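Enoyl-[acyl-carrier-protein] reductase [FMN] (Thermotoga maritima, PDB 5GVJ) probably catalyses the NADH-dependent reduction of enoyl-[acyl-carrier-protein] in fatty-acid synthesis, using FMN as cofactor. Local coordinates at residues P16-G21 / L40-S45; F68-I73 / E89-V94; A98-K103 / R126-A131; V115-A120 / D134-E139. The protein carries 1 engineered substitution. All blocks are in the same frame, centred on the assembly; numbering follows the deposited sequence.

Contact 1. Residues P16-G21 / L40-S45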
loop_
_atom_site.group_PDB
_atom_site.type_symbol
_atom_site.label_atom_id
_atom_site.label_comp_id
_atom_site.label_asym_id
_atom_site.label_seq_id
_atom_site.Cartn_x
_atom_site.Cartn_y
_atom_site.Cartn_z
ATOM N N PRO A 16 0.670 -12.520 16.509
ATOM C CA PRO A 16 0.320 -11.106 16.276
ATOM C C PRO A 16 -0.596 -10.933 15.066
ATOM O O PRO A 16 -0.287 -10.202 14.122
ATOM C CB PRO A 16 1.698 -10.470 16.058
ATOM C CG PRO A 16 2.441 -11.580 15.291
ATOM C CD PRO A 16 1.996 -12.863 15.969
ATOM N N ILE A 17 -1.728 -11.633 15.087
ATOM C CA ILE A 17 -2.616 -11.763 13.940
ATOM C C ILE A 17 -4.048 -11.559 14.415
ATOM O O ILE A 17 -4.509 -12.274 15.311
ATOM C CB ILE A 17 -2.450 -13.136 13.263
ATOM C CG1 ILE A 17 -1.011 -13.287 12.738
ATOM C CG2 ILE A 17 -3.459 -13.312 12.139
ATOM C CD1 ILE A 17 -0.698 -14.689 12.172
ATOM N N LEU A 18 -4.742 -10.566 13.846
ATOM C CA LEU A 18 -6.153 -10.332 14.133
ATOM C C LEU A 18 -6.989 -10.636 12.897
ATOM O O LEU A 18 -6.527 -10.464 11.770
ATOM C CB LEU A 18 -6.441 -8.876 14.556
ATOM C CG LEU A 18 -5.572 -8.030 15.487
ATOM C CD1 LEU A 18 -6.366 -6.801 15.977
ATOM C CD2 LEU A 18 -4.956 -8.793 16.628
ATOM N N MET A 19 -8.220 -11.108 13.114
ATOM C CA MET A 19 -9.213 -11.154 12.050
ATOM C C MET A 19 -9.922 -9.801 11.982
ATOM O O MET A 19 -9.688 -8.915 12.802
ATOM C CB MET A 19 -10.219 -12.305 12.273
ATOM C CG MET A 19 -11.256 -12.037 13.337
ATOM S SD MET A 19 -12.459 -13.392 13.561
ATOM C CE MET A 19 -13.888 -12.715 12.728
ATOM N N GLY A 20 -10.802 -9.641 10.996
ATOM C CA GLY A 20 -11.445 -8.351 10.790
ATOM C C GLY A 20 -12.564 -7.957 11.743
ATOM O O GLY A 20 -12.590 -6.830 12.250
ATOM N N GLY A 21 -13.509 -8.855 11.984
ATOM C CA GLY A 21 -14.662 -8.484 12.798
ATOM C C GLY A 21 -15.630 -7.549 12.098
ATOM O O GLY A 21 -16.146 -6.607 12.717
ATOM N N LEU A 40 -6.261 -13.244 17.406
ATOM C CA LEU A 40 -7.352 -12.540 18.077
ATOM C C LEU A 40 -8.600 -12.627 17.209
ATOM O O LEU A 40 -8.721 -11.913 16.215
ATOM C CB LEU A 40 -7.005 -11.082 18.372
ATOM C CG LEU A 40 -8.030 -10.445 19.319
ATOM C CD1 LEU A 40 -7.697 -10.795 20.776
ATOM C CD2 LEU A 40 -8.124 -8.917 19.122
ATOM N N GLY A 41 -9.531 -13.498 17.590
ATOM C CA GLY A 41 -10.839 -13.471 16.975
ATOM C C GLY A 41 -11.602 -12.241 17.420
ATOM O O GLY A 41 -11.404 -11.717 18.515
ATOM N N ILE A 42 -12.471 -11.748 16.549
ATOM C CA ILE A 42 -13.168 -10.501 16.830
ATOM C C ILE A 42 -14.614 -10.655 16.402
ATOM O O ILE A 42 -14.890 -11.018 15.255
ATOM C CB ILE A 42 -12.523 -9.289 16.132
ATOM C CG1 ILE A 42 -11.164 -8.990 16.762
ATOM C CG2 ILE A 42 -13.443 -8.083 16.249
ATOM C CD1 ILE A 42 -10.345 -7.909 16.012
ATOM N N ILE A 43 -15.532 -10.425 17.336
ATOM C CA ILE A 43 -16.961 -10.439 17.052
ATOM C C ILE A 43 -17.339 -9.087 16.458
ATOM O O ILE A 43 -17.092 -8.042 17.068
ATOM C CB ILE A 43 -17.771 -10.716 18.331
ATOM C CG1 ILE A 43 -17.491 -12.126 18.849
ATOM C CG2 ILE A 43 -19.258 -10.500 18.072
ATOM C CD1 ILE A 43 -18.048 -12.375 20.264
ATOM N N GLY A 44 -17.930 -9.102 15.268
ATOM C CA GLY A 44 -18.392 -7.869 14.658
ATOM C C GLY A 44 -19.795 -7.517 15.108
ATOM O O GLY A 44 -20.753 -8.223 14.770
ATOM N N SER A 45 -19.940 -6.443 15.880
ATOM C CA SER A 45 -21.232 -6.086 16.447
ATOM C C SER A 45 -21.972 -5.051 15.611
ATOM O O SER A 45 -23.014 -4.554 16.048
ATOM C CB SER A 45 -21.066 -5.578 17.889
ATOM O OG SER A 45 -20.554 -4.254 17.938
#

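Contact 2. Residues F68-I73 / E89-V94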
loop_
_atom_site.group_PDB
_atom_site.type_symbol
_atom_site.label_atom_id
_atom_site.label_comp_id
_atom_site.label_asym_id
_atom_site.label_seq_id
_atom_site.Cartn_x
_atom_site.Cartn_y
_atom_site.Cartn_z
ATOM N N PHE A 68 -10.248 -12.456 23.015
ATOM C CA PHE A 68 -11.035 -12.152 21.834
ATOM C C PHE A 68 -11.409 -10.684 21.908
ATOM O O PHE A 68 -11.327 -10.062 22.971
ATOM C CB PHE A 68 -12.293 -13.026 21.758
ATOM C CG PHE A 68 -13.264 -12.764 22.879
ATOM C CD1 PHE A 68 -13.086 -13.362 24.115
ATOM C CD2 PHE A 68 -14.331 -11.885 22.706
ATOM C CE1 PHE A 68 -13.966 -13.106 25.152
ATOM C CE2 PHE A 68 -15.213 -11.628 23.744
ATOM C CZ PHE A 68 -15.028 -12.237 24.962
ATOM N N GLY A 69 -11.824 -10.133 20.773
ATOM C CA GLY A 69 -12.266 -8.760 20.709
ATOM C C GLY A 69 -13.706 -8.647 20.244
ATOM O O GLY A 69 -14.313 -9.599 19.730
ATOM N N VAL A 70 -14.259 -7.457 20.465
ATOM C CA VAL A 70 -15.533 -7.035 19.899
ATOM C C VAL A 70 -15.291 -5.727 19.159
ATOM O O VAL A 70 -14.730 -4.783 19.731
ATOM C CB VAL A 70 -16.619 -6.839 20.971
ATOM C CG1 VAL A 70 -17.838 -6.171 20.349
ATOM C CG2 VAL A 70 -17.008 -8.180 21.608
ATOM N N ASN A 71 -15.708 -5.674 17.899
ATOM C CA ASN A 71 -15.658 -4.447 17.117
ATOM C C ASN A 71 -16.989 -3.713 17.221
ATOM O O ASN A 71 -18.046 -4.290 16.964
ATOM C CB ASN A 71 -15.338 -4.744 15.652
ATOM C CG ASN A 71 -15.282 -3.485 14.808
ATOM O OD1 ASN A 71 -14.431 -2.618 15.026
ATOM N ND2 ASN A 71 -16.194 -3.372 13.851
ATOM N N ILE A 72 -16.929 -2.435 17.573
ATOM C CA ILE A 72 -18.113 -1.604 17.743
ATOM C C ILE A 72 -18.083 -0.509 16.686
ATOM O O ILE A 72 -17.059 0.164 16.517
ATOM C CB ILE A 72 -18.166 -1.010 19.162
ATOM C CG1 ILE A 72 -18.438 -2.129 20.174
ATOM C CG2 ILE A 72 -19.205 0.104 19.250
ATOM C CD1 ILE A 72 -18.438 -1.674 21.592
ATOM N N ILE A 73 -19.193 -0.342 15.969
ATOM C CA ILE A 73 -19.331 0.730 14.985
ATOM C C ILE A 73 -19.915 1.961 15.669
ATOM O O ILE A 73 -21.042 1.924 16.180
ATOM C CB ILE A 73 -20.208 0.299 13.802
ATOM C CG1 ILE A 73 -19.623 -0.942 13.130
ATOM C CG2 ILE A 73 -20.313 1.442 12.804
ATOM C CD1 ILE A 73 -18.229 -0.729 12.603
ATOM N N GLU A 89 -19.600 -7.789 30.428
ATOM C CA GLU A 89 -19.156 -9.146 30.134
ATOM C C GLU A 89 -17.630 -9.289 30.117
ATOM O O GLU A 89 -17.122 -10.320 29.659
ATOM C CB GLU A 89 -19.761 -9.612 28.806
ATOM C CG GLU A 89 -21.276 -9.407 28.725
ATOM C CD GLU A 89 -22.047 -10.095 29.866
ATOM O OE1 GLU A 89 -21.668 -11.209 30.270
ATOM O OE2 GLU A 89 -23.031 -9.509 30.361
ATOM N N LYS A 90 -16.896 -8.289 30.621
ATOM C CA LYS A 90 -15.431 -8.341 30.728
ATOM C C LYS A 90 -14.770 -8.718 29.395
ATOM O O LYS A 90 -13.849 -9.537 29.338
ATOM C CB LYS A 90 -14.989 -9.300 31.837
ATOM C CG LYS A 90 -15.705 -9.127 33.177
ATOM C CD LYS A 90 -15.595 -7.718 33.692
ATOM C CE LYS A 90 -14.314 -7.494 34.501
ATOM N NZ LYS A 90 -14.138 -6.042 34.833
ATOM N N VAL A 91 -15.238 -8.105 28.314
ATOM C CA VAL A 91 -14.606 -8.313 27.001
ATOM C C VAL A 91 -13.153 -7.840 27.050
ATOM O O VAL A 91 -12.886 -6.685 27.438
ATOM C CB VAL A 91 -15.395 -7.576 25.914
ATOM C CG1 VAL A 91 -14.607 -7.514 24.635
ATOM C CG2 VAL A 91 -16.735 -8.292 25.680
ATOM N N PRO A 92 -12.175 -8.680 26.705
ATOM C CA PRO A 92 -10.775 -8.284 26.928
ATOM C C PRO A 92 -10.300 -7.177 26.002
ATOM O O PRO A 92 -9.427 -6.398 26.400
ATOM C CB PRO A 92 -9.985 -9.580 26.684
ATOM C CG PRO A 92 -10.981 -10.661 26.619
ATOM C CD PRO A 92 -12.289 -10.063 26.218
ATOM N N VAL A 93 -10.835 -7.091 24.784
ATOM C CA VAL A 93 -10.329 -6.195 23.743
ATOM C C VAL A 93 -11.518 -5.609 22.996
ATOM O O VAL A 93 -12.424 -6.345 22.597
ATOM C CB VAL A 93 -9.403 -6.922 22.748
ATOM C CG1 VAL A 93 -8.844 -5.919 21.720
ATOM C CG2 VAL A 93 -8.282 -7.653 23.478
ATOM N N VAL A 94 -11.524 -4.291 22.803
ATOM C CA VAL A 94 -12.558 -3.646 22.002
ATOM C C VAL A 94 -11.890 -2.816 20.915
ATOM O O VAL A 94 -11.009 -1.996 21.204
ATOM C CB VAL A 94 -13.514 -2.792 22.856
ATOM C CG1 VAL A 94 -14.496 -2.030 21.968
ATOM C CG2 VAL A 94 -14.298 -3.704 23.810
#

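Contact 3. Residues A98-K103 / R126-A131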
loop_
_atom_site.group_PDB
_atom_site.type_symbol
_atom_site.label_atom_id
_atom_site.label_comp_id
_atom_site.label_asym_id
_atom_site.label_seq_id
_atom_site.Cartn_x
_atom_site.Cartn_y
_atom_site.Cartn_z
ATOM N N ALA A 98 -15.368 3.758 12.361
ATOM C CA ALA A 98 -16.230 4.854 11.902
ATOM C C ALA A 98 -16.159 6.062 12.836
ATOM O O ALA A 98 -17.178 6.557 13.320
ATOM C CB ALA A 98 -17.680 4.394 11.710
ATOM N N GLY A 99 -14.941 6.541 13.086
ATOM C CA GLY A 99 -14.813 7.829 13.723
ATOM C C GLY A 99 -13.910 7.782 14.930
ATOM O O GLY A 99 -13.028 6.920 15.050
ATOM N N ASN A 100 -14.144 8.731 15.830
ATOM C CA ASN A 100 -13.285 8.956 16.980
ATOM C C ASN A 100 -13.965 8.397 18.217
ATOM O O ASN A 100 -15.025 8.912 18.607
ATOM C CB ASN A 100 -13.021 10.451 17.143
ATOM C CG ASN A 100 -11.998 10.754 18.208
ATOM O OD1 ASN A 100 -11.748 9.948 19.108
ATOM N ND2 ASN A 100 -11.387 11.933 18.110
ATOM N N PRO A 101 -13.408 7.359 18.867
ATOM C CA PRO A 101 -14.114 6.728 19.992
ATOM C C PRO A 101 -13.647 7.248 21.340
ATOM O O PRO A 101 -13.778 6.559 22.356
ATOM C CB PRO A 101 -13.758 5.248 19.824
ATOM C CG PRO A 101 -12.325 5.309 19.327
ATOM C CD PRO A 101 -12.191 6.610 18.512
ATOM N N THR A 102 -13.086 8.459 21.344
ATOM C CA THR A 102 -12.470 9.003 22.549
ATOM C C THR A 102 -13.427 8.964 23.730
ATOM O O THR A 102 -13.017 8.681 24.861
ATOM C CB THR A 102 -12.006 10.438 22.288
ATOM O OG1 THR A 102 -10.892 10.424 21.382
ATOM C CG2 THR A 102 -11.611 11.126 23.592
ATOM N N LYS A 103 -14.714 9.219 23.482
ATOM C CA LYS A 103 -15.675 9.323 24.575
ATOM C C LYS A 103 -15.816 8.022 25.357
ATOM O O LYS A 103 -16.295 8.046 26.496
ATOM C CB LYS A 103 -17.046 9.741 24.037
ATOM C CG LYS A 103 -17.785 8.633 23.284
ATOM C CD LYS A 103 -19.008 9.169 22.543
ATOM C CE LYS A 103 -19.985 9.853 23.496
ATOM N NZ LYS A 103 -20.677 8.897 24.425
ATOM N N ARG A 126 -2.795 10.043 16.569
ATOM C CA ARG A 126 -2.222 10.785 17.687
ATOM C C ARG A 126 -3.291 11.194 18.694
ATOM O O ARG A 126 -3.046 11.184 19.903
ATOM C CB ARG A 126 -1.462 12.014 17.198
ATOM C CG ARG A 126 -0.325 11.720 16.268
ATOM C CD ARG A 126 0.500 12.975 16.132
ATOM N NE ARG A 126 -0.159 13.886 15.210
ATOM C CZ ARG A 126 0.092 13.944 13.909
ATOM N NH1 ARG A 126 1.031 13.169 13.382
ATOM N NH2 ARG A 126 -0.578 14.803 13.145
ATOM N N MET A 127 -4.483 11.551 18.214
ATOM C CA MET A 127 -5.566 11.930 19.120
ATOM C C MET A 127 -5.961 10.776 20.039
ATOM O O MET A 127 -6.107 10.958 21.255
ATOM C CB MET A 127 -6.771 12.410 18.313
ATOM C CG MET A 127 -6.503 13.694 17.521
ATOM S SD MET A 127 -8.004 14.435 16.838
ATOM C CE MET A 127 -8.406 13.377 15.463
ATOM N N VAL A 128 -6.141 9.576 19.480
ATOM C CA VAL A 128 -6.606 8.472 20.318
ATOM C C VAL A 128 -5.492 7.986 21.242
ATOM O O VAL A 128 -5.762 7.554 22.372
ATOM C CB VAL A 128 -7.190 7.331 19.460
ATOM C CG1 VAL A 128 -8.371 7.828 18.630
ATOM C CG2 VAL A 128 -6.136 6.734 18.560
ATOM N N GLU A 129 -4.227 8.074 20.809
ATOM C CA GLU A 129 -3.127 7.828 21.742
ATOM C C GLU A 129 -3.229 8.750 22.952
ATOM O O GLU A 129 -3.134 8.298 24.101
ATOM C CB GLU A 129 -1.763 8.013 21.067
ATOM C CG GLU A 129 -0.625 7.700 22.029
ATOM C CD GLU A 129 0.759 7.832 21.434
ATOM O OE1 GLU A 129 1.613 6.962 21.704
ATOM O OE2 GLU A 129 0.997 8.809 20.713
ATOM N N ARG A 130 -3.422 10.050 22.705
ATOM C CA ARG A 130 -3.530 11.023 23.793
ATOM C C ARG A 130 -4.665 10.663 24.744
ATOM O O ARG A 130 -4.526 10.782 25.969
ATOM C CB ARG A 130 -3.752 12.423 23.214
ATOM C CG ARG A 130 -2.568 13.367 23.324
ATOM C CD ARG A 130 -2.884 14.756 22.747
ATOM N NE ARG A 130 -2.587 14.850 21.315
ATOM C CZ ARG A 130 -3.497 15.074 20.366
ATOM N NH1 ARG A 130 -4.779 15.246 20.691
ATOM N NH2 ARG A 130 -3.126 15.130 19.089
ATOM N N ALA A 131 -5.787 10.208 24.194
ATOM C CA ALA A 131 -6.978 9.868 24.960
ATOM C C ALA A 131 -6.898 8.497 25.630
ATOM O O ALA A 131 -7.859 8.097 26.296
ATOM C CB ALA A 131 -8.205 9.929 24.044
#

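Contact 4. Residues V115-A120 / D134-E139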
loop_
_atom_site.group_PDB
_atom_site.type_symbol
_atom_site.label_atom_id
_atom_site.label_comp_id
_atom_site.label_asym_id
_atom_site.label_seq_id
_atom_site.Cartn_x
_atom_site.Cartn_y
_atom_site.Cartn_z
ATOM N N VAL A 115 -8.172 -1.124 24.446
ATOM C CA VAL A 115 -8.948 -0.352 23.482
ATOM C C VAL A 115 -8.073 -0.074 22.267
ATOM O O VAL A 115 -6.980 0.491 22.401
ATOM C CB VAL A 115 -9.472 0.948 24.106
ATOM C CG1 VAL A 115 -10.287 1.726 23.097
ATOM C CG2 VAL A 115 -10.314 0.621 25.357
ATOM N N ILE A 116 -8.547 -0.477 21.088
ATOM C CA ILE A 116 -7.763 -0.353 19.858
ATOM C C ILE A 116 -8.621 0.279 18.768
ATOM O O ILE A 116 -9.274 -0.447 18.008
ATOM C CB ILE A 116 -7.222 -1.720 19.398
ATOM C CG1 ILE A 116 -6.454 -2.401 20.532
ATOM C CG2 ILE A 116 -6.271 -1.543 18.196
ATOM C CD1 ILE A 116 -5.907 -3.780 20.173
ATOM N N PRO A 117 -8.642 1.611 18.645
ATOM C CA PRO A 117 -9.404 2.248 17.564
ATOM C C PRO A 117 -8.786 1.947 16.206
ATOM O O PRO A 117 -7.572 1.796 16.079
ATOM C CB PRO A 117 -9.297 3.751 17.884
ATOM C CG PRO A 117 -8.825 3.837 19.305
ATOM C CD PRO A 117 -7.983 2.598 19.511
ATOM N N VAL A 118 -9.637 1.864 15.189
ATOM C CA VAL A 118 -9.185 1.789 13.798
ATOM C C VAL A 118 -9.108 3.212 13.261
ATOM O O VAL A 118 -10.040 4.001 13.442
ATOM C CB VAL A 118 -10.131 0.916 12.950
ATOM C CG1 VAL A 118 -9.638 0.804 11.513
ATOM C CG2 VAL A 118 -10.282 -0.486 13.559
ATOM N N VAL A 119 -7.983 3.564 12.639
ATOM C CA VAL A 119 -7.771 4.922 12.152
ATOM C C VAL A 119 -7.334 4.862 10.695
ATOM O O VAL A 119 -6.724 3.888 10.248
ATOM C CB VAL A 119 -6.730 5.697 12.991
ATOM C CG1 VAL A 119 -7.137 5.725 14.467
ATOM C CG2 VAL A 119 -5.351 5.085 12.832
ATOM N N ALA A 120 -7.688 5.901 9.944
ATOM C CA ALA A 120 -7.227 6.052 8.571
ATOM C C ALA A 120 -6.390 7.309 8.421
ATOM O O ALA A 120 -6.096 7.736 7.294
ATOM C CB ALA A 120 -8.419 6.059 7.605
ATOM N N ASP A 134 -4.738 1.832 23.796
ATOM C CA ASP A 134 -3.649 0.896 24.056
ATOM C C ASP A 134 -2.866 0.572 22.799
ATOM O O ASP A 134 -1.681 0.246 22.883
ATOM C CB ASP A 134 -4.190 -0.399 24.666
ATOM C CG ASP A 134 -4.820 -0.168 26.026
ATOM O OD1 ASP A 134 -4.057 -0.052 27.010
ATOM O OD2 ASP A 134 -6.059 -0.070 26.108
ATOM N N ALA A 135 -3.515 0.636 21.642
ATOM C CA ALA A 135 -2.875 0.397 20.356
ATOM C C ALA A 135 -3.808 0.982 19.314
ATOM O O ALA A 135 -4.917 1.402 19.634
ATOM C CB ALA A 135 -2.625 -1.100 20.112
ATOM N N VAL A 136 -3.356 1.019 18.062
ATOM C CA VAL A 136 -4.202 1.506 16.980
ATOM C C VAL A 136 -4.058 0.589 15.788
ATOM O O VAL A 136 -2.981 0.039 15.530
ATOM C CB VAL A 136 -3.887 2.962 16.567
ATOM C CG1 VAL A 136 -4.125 3.893 17.726
ATOM C CG2 VAL A 136 -2.465 3.073 16.052
ATOM N N ILE A 137 -5.159 0.412 15.077
ATOM C CA ILE A 137 -5.174 -0.277 13.802
ATOM C C ILE A 137 -5.112 0.801 12.733
ATOM O O ILE A 137 -5.972 1.692 12.685
ATOM C CB ILE A 137 -6.426 -1.155 13.649
ATOM C CG1 ILE A 137 -6.414 -2.309 14.669
ATOM C CG2 ILE A 137 -6.501 -1.729 12.230
ATOM C CD1 ILE A 137 -7.800 -2.855 15.011
ATOM N N ALA A 138 -4.070 0.759 11.911
ATOM C CA ALA A 138 -3.925 1.686 10.800
ATOM C C ALA A 138 -4.443 0.949 9.579
ATOM O O ALA A 138 -3.822 -0.009 9.120
ATOM C CB ALA A 138 -2.470 2.120 10.635
ATOM N N GLU A 139 -5.596 1.358 9.080
ATOM C CA GLU A 139 -6.280 0.601 8.038
ATOM C C GLU A 139 -6.159 1.327 6.706
ATOM O O GLU A 139 -6.778 2.379 6.513
ATOM C CB GLU A 139 -7.747 0.385 8.407
ATOM C CG GLU A 139 -8.509 -0.385 7.348
ATOM C CD GLU A 139 -9.924 -0.702 7.786
ATOM O OE1 GLU A 139 -10.825 0.133 7.572
ATOM O OE2 GLU A 139 -10.121 -1.785 8.359
#

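Contact 1. Residues P16-G21 / L40-S45
Ile17 and Met19 grip Leu40 through its backbone. The amide of Leu40 gives its hydrogen to Ile17 O (N to O 2.9 Å), and the carbonyl of Leu40 takes one from Met19 N at 3.2 Å, a longer but nearly straight bond (169° at the hydrogen). These two bonds form a single bridge between the two segments, which run in nearly the same direction. The next amide along, Ile42 N, has a thioether as its partner: it makes a weak bond to Met19 SD at 3.4 Å. With chi1 at 76°, Met19 CG sits between its own backbone N and carbonyl carbon, and from there the chain reaches over Gly41 so that the sulfur lies nearly in line with the N-H of Ile42. Leu30, Ala31 and Val34 of helix 28-36 touch the Met19 side chain. Apolar packing follows. Leu18 and Leu40 lie side by side and point the same way, with Leu18 CD2 3.5 Å from Leu40 CB, while Leu18 CD1 meets Ile42 CD1 at 4.1 Å. Gly21 CA rests 3.7 Å from Ile42 CG2, where a beta carbon on Gly21 would collide with that methyl. Strands 17-18 and 41-44 are the two outermost in the order across the eight-stranded parallel sheet, though first and second along the chain, and their meeting closes the TIM barrel beside Gly21, a residue of the FMN site.

Contact 2. Residues F68-I73 / E89-V94
Val70 and Val93 join neighbouring parallel strands of a beta-alpha-beta unit of the TIM barrel, in which helix 79-88 links strand 68-73 to strand 93-97. The one hydrogen bond between the two segments runs from Val70 N to Val93 O at 3.0 Å, and Val70 is bridged to Val94. The same Val93 O also receives a CA-H contact from Gly69. Ahead of the second strand, Val91 and Pro92 pack on the start of the first. Phe68 has chi1 at 65°, which swings its ring back towards this turn although its beta carbon points away from it. Pro92 CD lies over one ring face, 3.8 Å from the centroid and 20° off the normal, a CH-pi contact. Val91 CG2 approaches Phe68 CE2 obliquely at 4.1 Å, and Ile57, Leu60 and Arg61 of helix 50-63 also touch the ring. Cutting Phe68 back to an alanine is likely to leave Pro92 CD without its aromatic face and open a gap towards helix 50-63. Val91 also meets Val70, CG1 to CG2, at 3.9 Å, and Cys86 of helix 79-88 touches both valines. Farther along the strands, Ile72 CD1 touches Val94 CG1 at 4.0 Å.

Contact 3. Residues A98-K103 / R126-A131
Thr102 and Ala131 make the closest approach across this contact, methyl against methyl, with Thr102 CG2 3.6 Å from Ala131 CB. The same beta carbon also lies near Thr102 OG1. A second apolar pair sits deeper: Val128 CG1 is 4.0 Å from Pro101 CD, and the two side chains cross at about a right angle. Both are buried against Pro117 of strand 114-119. Mixed polar and apolar contacts come next, from the amide of Asn100. Its OD1 lies 4.0 Å from Val128 CG1 as the two side chains slide past each other in opposite directions, and its ND2 lies 4.2 Å from Met127 CE, a loose contact. The loop 98-101 leads into helix 102-110 and 126-131 ends helix 122-130, consecutive outer helices of the TIM barrel, with strand 114-119 between them in the chain and beneath their contact. Hydrogen bonding is confined to each side separately. Asn100 OD1 accepts from Thr102 N at 3.0 Å, an Asx turn leading into helix 102-110. The bond is bent (141° at the hydrogen) and the donor is tilted from the carbonyl plane, yet it restrains the OD1 that lies beside Val128. On the helix 122-130 side, the helical bond from Ala131 N to Met127 O, 3.1 Å long, fixes Ala131 where its methyl meets Thr102.

Contact 4. Residues V115-A120 / D134-E139
Val119 and Ile137 share the shortest bond here, Val119 N to Ile137 O at 2.7 Å. Either side of it, Pro117 O takes the amide of Ile137 and Val119 O that of Glu139, the latter almost straight (175°). Pro117 has no N-H to offer, and Ala135 O instead receives a CA-H contact from Ile116 at 3.4 Å. At the other end Asp134 pairs with Val115 twice. Its N donates to Val115 O at 3.0 Å, and its OD2 accepts Val115 N at 2.9 Å on the anti side of the carboxylate. With chi1 at -64° the carboxylate carbon stands beside the residue's own backbone N, which lets one residue hold both polar atoms of Val115. With an alanine at Asp134, Val115 N would probably lose its acceptor, leaving the backbone bond to Val115 O as the one hydrogen bond between the pair. Around these bonds, Ile137 fits between two neighbours: its CG1 lies 3.6 Å from Ile116 CG2 and its CD1 3.7 Å from Val118 CG2. Val118 CG1 packs 3.7 Å from Glu139 CB, the two side chains crossing at a slant. On the other face, Val119 and Val136 are covered by helix 122-130. Parallel strands 114-119 and 136-139, joined by that helix, form a beta-alpha-beta unit of the TIM barrel, and Glu139 at the strand end belongs to the FMN site.

Overall arrangement
Contacts 1, 2 and 4 are buried and lie in one parallel sheet, whereas contact 3 is partly buried on the outer helical layer, away from the flavin site. Gly41 O and Gly69 N tie contact 1 to contact 2, and Val94 O and Ile116 N tie contact 2 to contact 4. Contact 4 has the fullest set of backbone bonds; contact 1 has a single bridge supplemented by a thioether, and contact 2 has one hydrogen bond and a CH-pi contact. Contact 3 relies on side-chain packing alone between its segments, and its Val128 packs on Val136 of contact 4. Contacts 1 and 4 each contribute a residue to the FMN site.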